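Local coordinates for IPT/TIG domain-containing protein BACOVA_02650 (Bacteroides ovatus, PDB 5E7H), which binds polysaccharide at the cell surface, this C-terminal part including the xyloglucan-binding domain, and probably captures xyloglucan before its transport into the periplasm for degradation, at residues 69-73 with 74-78; 231-234 with 235-239. All blocks are in the same frame, centred on the assembly; numbering follows the deposited sequence.

Contact 1 (69-73 with 74-78); sequences SVTAI and GGTVE
Val70 and Val77 face each other as an antiparallel hydrogen-bonded pair at the centre of a tight hairpin, in which strands 69-72 and 75-78 run at 161° to one another. Their mutual bonds, Val70 N to Val77 O at 2.8 Å and Val77 N to Val70 O at 2.9 Å, are nearly straight. Ala72 and Gly75 form the next such pair and close a type I turn through Ile73 and Gly74. The bond from Ala72 N to Gly75 O is short at 2.7 Å, whereas Gly75 N reaches Ala72 O from above the carbonyl plane. Gly75 has a positive phi of 136°, and at that backbone conformation a CB would run into the carbonyl oxygen of Gly74.

On one face, the non-hydrogen-bonded pair Thr71 and Thr76 links its hydroxyls, Thr71 OG1 to Thr76 OG1 at 2.9 Å. In both threonines OG1 lies anti to the carbonyl carbon (chi1 near -60°), which lets the two oxygens meet over the strands. Farther from the turn, Ser69 OG approaches Glu78 CG. The other face is apolar: Val77 CG1 lies 4.2 Å from Val70 CB, and Val77 also touches Pro3. Strand 68-72 pairs with 31-34 on its far side, making this a two-residue beta hairpin at the edge of an IPT/TIG domain sheet, an immunoglobulin-like E-set fold.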
ATOM      1  N   SER A  69      11.101  16.179   2.354  1.00 20.65           N
ATOM      2  CA  SER A  69      11.310  17.622   2.171  1.00 23.65           C
ATOM      3  C   SER A  69      11.903  17.889   0.795  1.00 25.24           C
ATOM      4  O   SER A  69      12.913  17.288   0.431  1.00 27.50           O
ATOM      5  CB  SER A  69      12.238  18.182   3.252  1.00 33.90           C
ATOM      6  OG  SER A  69      11.653  18.037   4.534  1.00 39.10           O
ATOM      7  N   VAL A  70      11.285  18.802   0.054  1.00 25.57           N
ATOM      8  CA  VAL A  70      11.747  19.193  -1.273  1.00 23.85           C
ATOM      9  C   VAL A  70      12.193  20.648  -1.243  1.00 25.48           C
ATOM     10  O   VAL A  70      11.421  21.527  -0.870  1.00 28.90           O
ATOM     11  CB  VAL A  70      10.640  19.011  -2.341  1.00 23.88           C
ATOM     12  CG1 VAL A  70      11.142  19.453  -3.728  1.00 29.98           C
ATOM     13  CG2 VAL A  70      10.159  17.567  -2.373  1.00 28.26           C
ATOM     14  N   THR A  71      13.448  20.893  -1.611  1.00 26.83           N
ATOM     15  CA  THR A  71      13.949  22.261  -1.726  1.00 33.34           C
ATOM     16  C   THR A  71      14.018  22.647  -3.195  1.00 30.48           C
ATOM     17  O   THR A  71      14.601  21.933  -4.005  1.00 30.64           O
ATOM     18  CB  THR A  71      15.337  22.427  -1.090  1.00 35.14           C
ATOM     19  OG1 THR A  71      15.278  22.085   0.298  1.00 32.55           O
ATOM     20  CG2 THR A  71      15.821  23.874  -1.216  1.00 35.62           C
ATOM     21  N   ALA A  72      13.394  23.773  -3.524  1.00 35.04           N
ATOM     22  CA  ALA A  72      13.412  24.317  -4.874  1.00 34.54           C
ATOM     23  C   ALA A  72      13.848  25.768  -4.771  1.00 35.40           C
ATOM     24  O   ALA A  72      14.111  26.256  -3.675  1.00 34.82           O
ATOM     25  CB  ALA A  72      12.044  24.203  -5.536  1.00 34.50           C
ATOM     26  N   ILE A  73      13.920  26.453  -5.901  1.00 40.48           N
ATOM     27  CA  ILE A  73      14.422  27.828  -5.902  1.00 41.78           C
ATOM     28  C   ILE A  73      13.557  28.735  -5.022  1.00 46.06           C
ATOM     29  O   ILE A  73      14.055  29.675  -4.398  1.00 47.25           O
ATOM     30  CB  ILE A  73      14.487  28.406  -7.327  1.00 45.40           C
ATOM     31  CG1 ILE A  73      14.975  29.859  -7.298  1.00 53.10           C
ATOM     32  CG2 ILE A  73      13.131  28.358  -8.010  1.00 45.25           C
ATOM     33  CD1 ILE A  73      16.251  30.094  -6.496  1.00 58.33           C
ATOM     34  N   GLY A  74      12.265  28.433  -4.962  1.00 38.94           N
ATOM     35  CA  GLY A  74      11.324  29.224  -4.193  1.00 37.82           C
ATOM     36  C   GLY A  74      11.303  28.910  -2.708  1.00 49.63           C
ATOM     37  O   GLY A  74      10.650  29.616  -1.935  1.00 44.76           O
ATOM     38  N   GLY A  75      11.999  27.849  -2.303  1.00 43.96           N
ATOM     39  CA  GLY A  75      12.055  27.468  -0.902  1.00 35.32           C
ATOM     40  C   GLY A  75      11.885  25.974  -0.673  1.00 32.07           C
ATOM     41  O   GLY A  75      12.093  25.183  -1.580  1.00 33.57           O
ATOM     42  N   THR A  76      11.509  25.611   0.550  1.00 31.17           N
ATOM     43  CA  THR A  76      11.394  24.209   0.950  1.00 29.18           C
ATOM     44  C   THR A  76       9.990  23.895   1.411  1.00 36.36           C
ATOM     45  O   THR A  76       9.346  24.692   2.099  1.00 33.90           O
ATOM     46  CB  THR A  76      12.392  23.866   2.065  1.00 39.52           C
ATOM     47  OG1 THR A  76      13.723  24.107   1.592  1.00 37.95           O
ATOM     48  CG2 THR A  76      12.282  22.407   2.493  1.00 38.71           C
ATOM     49  N   VAL A  77       9.519  22.722   1.009  1.00 30.23           N
ATOM     50  CA  VAL A  77       8.198  22.238   1.401  1.00 30.16           C
ATOM     51  C   VAL A  77       8.312  20.792   1.864  1.00 29.59           C
ATOM     52  O   VAL A  77       9.108  20.013   1.339  1.00 27.97           O
ATOM     53  CB  VAL A  77       7.186  22.362   0.245  1.00 30.27           C
ATOM     54  CG1 VAL A  77       7.589  21.501  -0.935  1.00 29.78           C
ATOM     55  CG2 VAL A  77       5.769  22.016   0.712  1.00 33.74           C
ATOM     56  N   GLU A  78       7.507  20.455   2.866  1.00 27.48           N
ATOM     57  CA  GLU A  78       7.457  19.125   3.450  1.00 32.24           C
ATOM     58  C   GLU A  78       6.146  18.447   3.062  1.00 29.43           C
ATOM     59  O   GLU A  78       5.092  19.072   3.114  1.00 28.48           O
ATOM     60  CB  GLU A  78       7.601  19.263   4.968  1.00 36.64           C
ATOM     61  CG  GLU A  78       7.735  17.987   5.747  1.00 34.99           C
ATOM     62  CD  GLU A  78       7.846  18.252   7.248  1.00 36.44           C
ATOM     63  OE1 GLU A  78       6.805  18.500   7.898  1.00 35.60           O
ATOM     64  OE2 GLU A  78       8.976  18.230   7.775  1.00 40.21           O
TER

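Contact 2 (231-234 with 235-239); sequences STHI and GVYAT
His233 and Tyr237 meet along a single extended strand, whose backbone runs from His233 through Thr239 without turning back, so the contact is between side chains four residues apart rather than between paired backbones. The two rings lean toward each other from opposite directions above Gly235. His233 NE2 and Tyr237 OH form a noticeably bent hydrogen bond of 3.0 Å in which either may be the donor, and each of these atoms lies at the edge of the other ring, near its plane. The imidazole is brought over the strand by a chi1 of 170°, with CG anti to the backbone N, while in Tyr237 CG is anti to the carbonyl carbon (chi1 -50°), which turns the phenol back toward the histidine. Beneath the bond, Gly235 N lies under one face of the imidazole, 3.5 Å from His233 NE2, without bonding to it. A side chain at Gly235 would collide with both His233 NE2 and Tyr237 OH.

The other ring nitrogen, His233 ND1, bonds to the backbone N of Glu183, so the imidazole is held at both nitrogens. Just before it, Ser231 OG accepts from His233 N at 3.2 Å in an ST turn that leads into the strand. Replacing His233 with a leucine would probably leave Tyr237 OH and the Glu183 amide without this partner and remove the ring that meets Tyr140.

In the xyloglucan-binding domain, strand 233-240 lies between antiparallel strands 133-142 and 176-181. Tyr140 of the former meets the histidine ring with planes at about 30°, and Tyr237 packs on Trp135 and Gln178, whereas Ile234 touches Ile90 and Leu91 of strand 89-91.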
ATOM      1  N   SER A 231     -10.404  -9.929  17.987  1.00 16.47           N
ATOM      2  CA  SER A 231      -9.998 -10.838  16.914  1.00 14.89           C
ATOM      3  C   SER A 231      -8.877 -10.209  16.126  1.00 15.60           C
ATOM      4  O   SER A 231      -8.957  -9.029  15.779  1.00 17.32           O
ATOM      5  CB  SER A 231     -11.156 -11.131  15.983  1.00 18.44           C
ATOM      6  OG  SER A 231     -10.694 -11.854  14.839  1.00 18.09           O
ATOM      7  N   THR A 232      -7.821 -10.967  15.859  1.00 16.77           N
ATOM      8  CA  THR A 232      -6.745 -10.440  15.028  1.00 17.19           C
ATOM      9  C   THR A 232      -6.823 -10.915  13.581  1.00 16.79           C
ATOM     10  O   THR A 232      -5.891 -10.710  12.815  1.00 16.31           O
ATOM     11  CB  THR A 232      -5.377 -10.781  15.603  1.00 23.67           C
ATOM     12  OG1 THR A 232      -5.347 -12.142  15.989  1.00 25.29           O
ATOM     13  CG2 THR A 232      -5.100  -9.927  16.846  1.00 24.02           C
ATOM     14  N   HIS A 233      -7.962 -11.478  13.182  1.00 15.47           N
ATOM     15  CA  HIS A 233      -8.137 -11.895  11.789  1.00 15.40           C
ATOM     16  C   HIS A 233      -8.071 -10.758  10.785  1.00 15.26           C
ATOM     17  O   HIS A 233      -8.774  -9.764  10.902  1.00 15.53           O
ATOM     18  CB  HIS A 233      -9.479 -12.604  11.636  1.00 17.04           C
ATOM     19  CG  HIS A 233      -9.882 -12.861  10.221  1.00 17.16           C
ATOM     20  ND1 HIS A 233     -11.036 -12.348   9.670  1.00 16.84           N
ATOM     21  CD2 HIS A 233      -9.304 -13.612   9.253  1.00 18.20           C
ATOM     22  CE1 HIS A 233     -11.149 -12.768   8.425  1.00 19.65           C
ATOM     23  NE2 HIS A 233     -10.107 -13.531   8.144  1.00 19.24           N
ATOM     24  N   ILE A 234      -7.236 -10.950   9.763  1.00 14.31           N
ATOM     25  CA  ILE A 234      -7.372 -10.230   8.498  1.00 12.93           C
ATOM     26  C   ILE A 234      -7.249 -11.299   7.428  1.00 13.98           C
ATOM     27  O   ILE A 234      -6.365 -12.153   7.501  1.00 15.24           O
ATOM     28  CB  ILE A 234      -6.332  -9.090   8.326  1.00 13.85           C
ATOM     29  CG1 ILE A 234      -6.513  -8.397   6.983  1.00 13.54           C
ATOM     30  CG2 ILE A 234      -4.902  -9.619   8.482  1.00 16.12           C
ATOM     31  CD1 ILE A 234      -5.667  -7.147   6.814  1.00 15.05           C
ATOM     32  N   GLY A 235      -8.129 -11.233   6.434  1.00 13.45           N
ATOM     33  CA  GLY A 235      -8.165 -12.241   5.381  1.00 14.69           C
ATOM     34  C   GLY A 235      -8.225 -11.581   4.024  1.00 13.37           C
ATOM     35  O   GLY A 235      -8.921 -10.584   3.836  1.00 14.79           O
ATOM     36  N   VAL A 236      -7.465 -12.130   3.083  1.00 14.07           N
ATOM     37  CA  VAL A 236      -7.463 -11.701   1.685  1.00 14.43           C
ATOM     38  C   VAL A 236      -7.841 -12.926   0.849  1.00 13.87           C
ATOM     39  O   VAL A 236      -7.167 -13.955   0.891  1.00 16.05           O
ATOM     40  CB  VAL A 236      -6.094 -11.141   1.260  1.00 14.90           C
ATOM     41  CG1 VAL A 236      -6.065 -10.787  -0.224  1.00 15.90           C
ATOM     42  CG2 VAL A 236      -5.726  -9.918   2.120  1.00 17.11           C
ATOM     43  N   TYR A 237      -8.940 -12.831   0.111  1.00 14.76           N
ATOM     44  CA  TYR A 237      -9.505 -14.000  -0.571  1.00 16.45           C
ATOM     45  C   TYR A 237      -9.738 -13.685  -2.036  1.00 19.39           C
ATOM     46  O   TYR A 237     -10.391 -12.699  -2.358  1.00 19.91           O
ATOM     47  CB  TYR A 237     -10.835 -14.436   0.050  1.00 17.38           C
ATOM     48  CG  TYR A 237     -10.832 -14.606   1.549  1.00 15.26           C
ATOM     49  CD1 TYR A 237     -10.944 -13.496   2.385  1.00 15.90           C
ATOM     50  CD2 TYR A 237     -10.748 -15.864   2.129  1.00 17.90           C
ATOM     51  CE1 TYR A 237     -10.960 -13.637   3.739  1.00 16.60           C
ATOM     52  CE2 TYR A 237     -10.750 -16.015   3.495  1.00 19.25           C
ATOM     53  CZ  TYR A 237     -10.864 -14.892   4.295  1.00 17.67           C
ATOM     54  OH  TYR A 237     -10.869 -15.029   5.667  1.00 20.01           O
ATOM     55  N   ALA A 238      -9.246 -14.546  -2.921  1.00 16.70           N
ATOM     56  CA  ALA A 238      -9.441 -14.346  -4.355  1.00 17.25           C
ATOM     57  C   ALA A 238     -10.452 -15.357  -4.890  1.00 16.40           C
ATOM     58  O   ALA A 238     -10.384 -16.541  -4.575  1.00 18.72           O
ATOM     59  CB  ALA A 238      -8.110 -14.484  -5.110  1.00 16.92           C
ATOM     60  N   THR A 239     -11.375 -14.886  -5.722  1.00 17.86           N
ATOM     61  CA  THR A 239     -12.352 -15.740  -6.393  1.00 19.66           C
ATOM     62  C   THR A 239     -12.461 -15.289  -7.843  1.00 19.95           C
ATOM     63  O   THR A 239     -11.863 -14.272  -8.236  1.00 19.49           O
ATOM     64  CB  THR A 239     -13.738 -15.671  -5.746  1.00 21.72           C
ATOM     65  OG1 THR A 239     -14.188 -14.310  -5.712  1.00 20.99           O
ATOM     66  CG2 THR A 239     -13.718 -16.250  -4.344  1.00 21.06           C
TER

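The chain enters through the IPT/TIG domain, where contact 1 closes the hairpin of strands 68-72 and 75-78 at the outer edge of a four-stranded sheet. It then passes into the xyloglucan-binding domain, and contact 2 follows late in the sequence, within strand 233-240, where it closes no loop. The two are therefore in series, neither nested nor crossing. The centres of contact 1 and contact 2 lie about 42 Å apart, on opposite sides of the chain's centre. The nearest atoms of contact 1 and contact 2 are about 28 Å apart. Contact 1 ties two neighbouring strands at the surface of one domain; contact 2 orders side chains along one interior strand of the other.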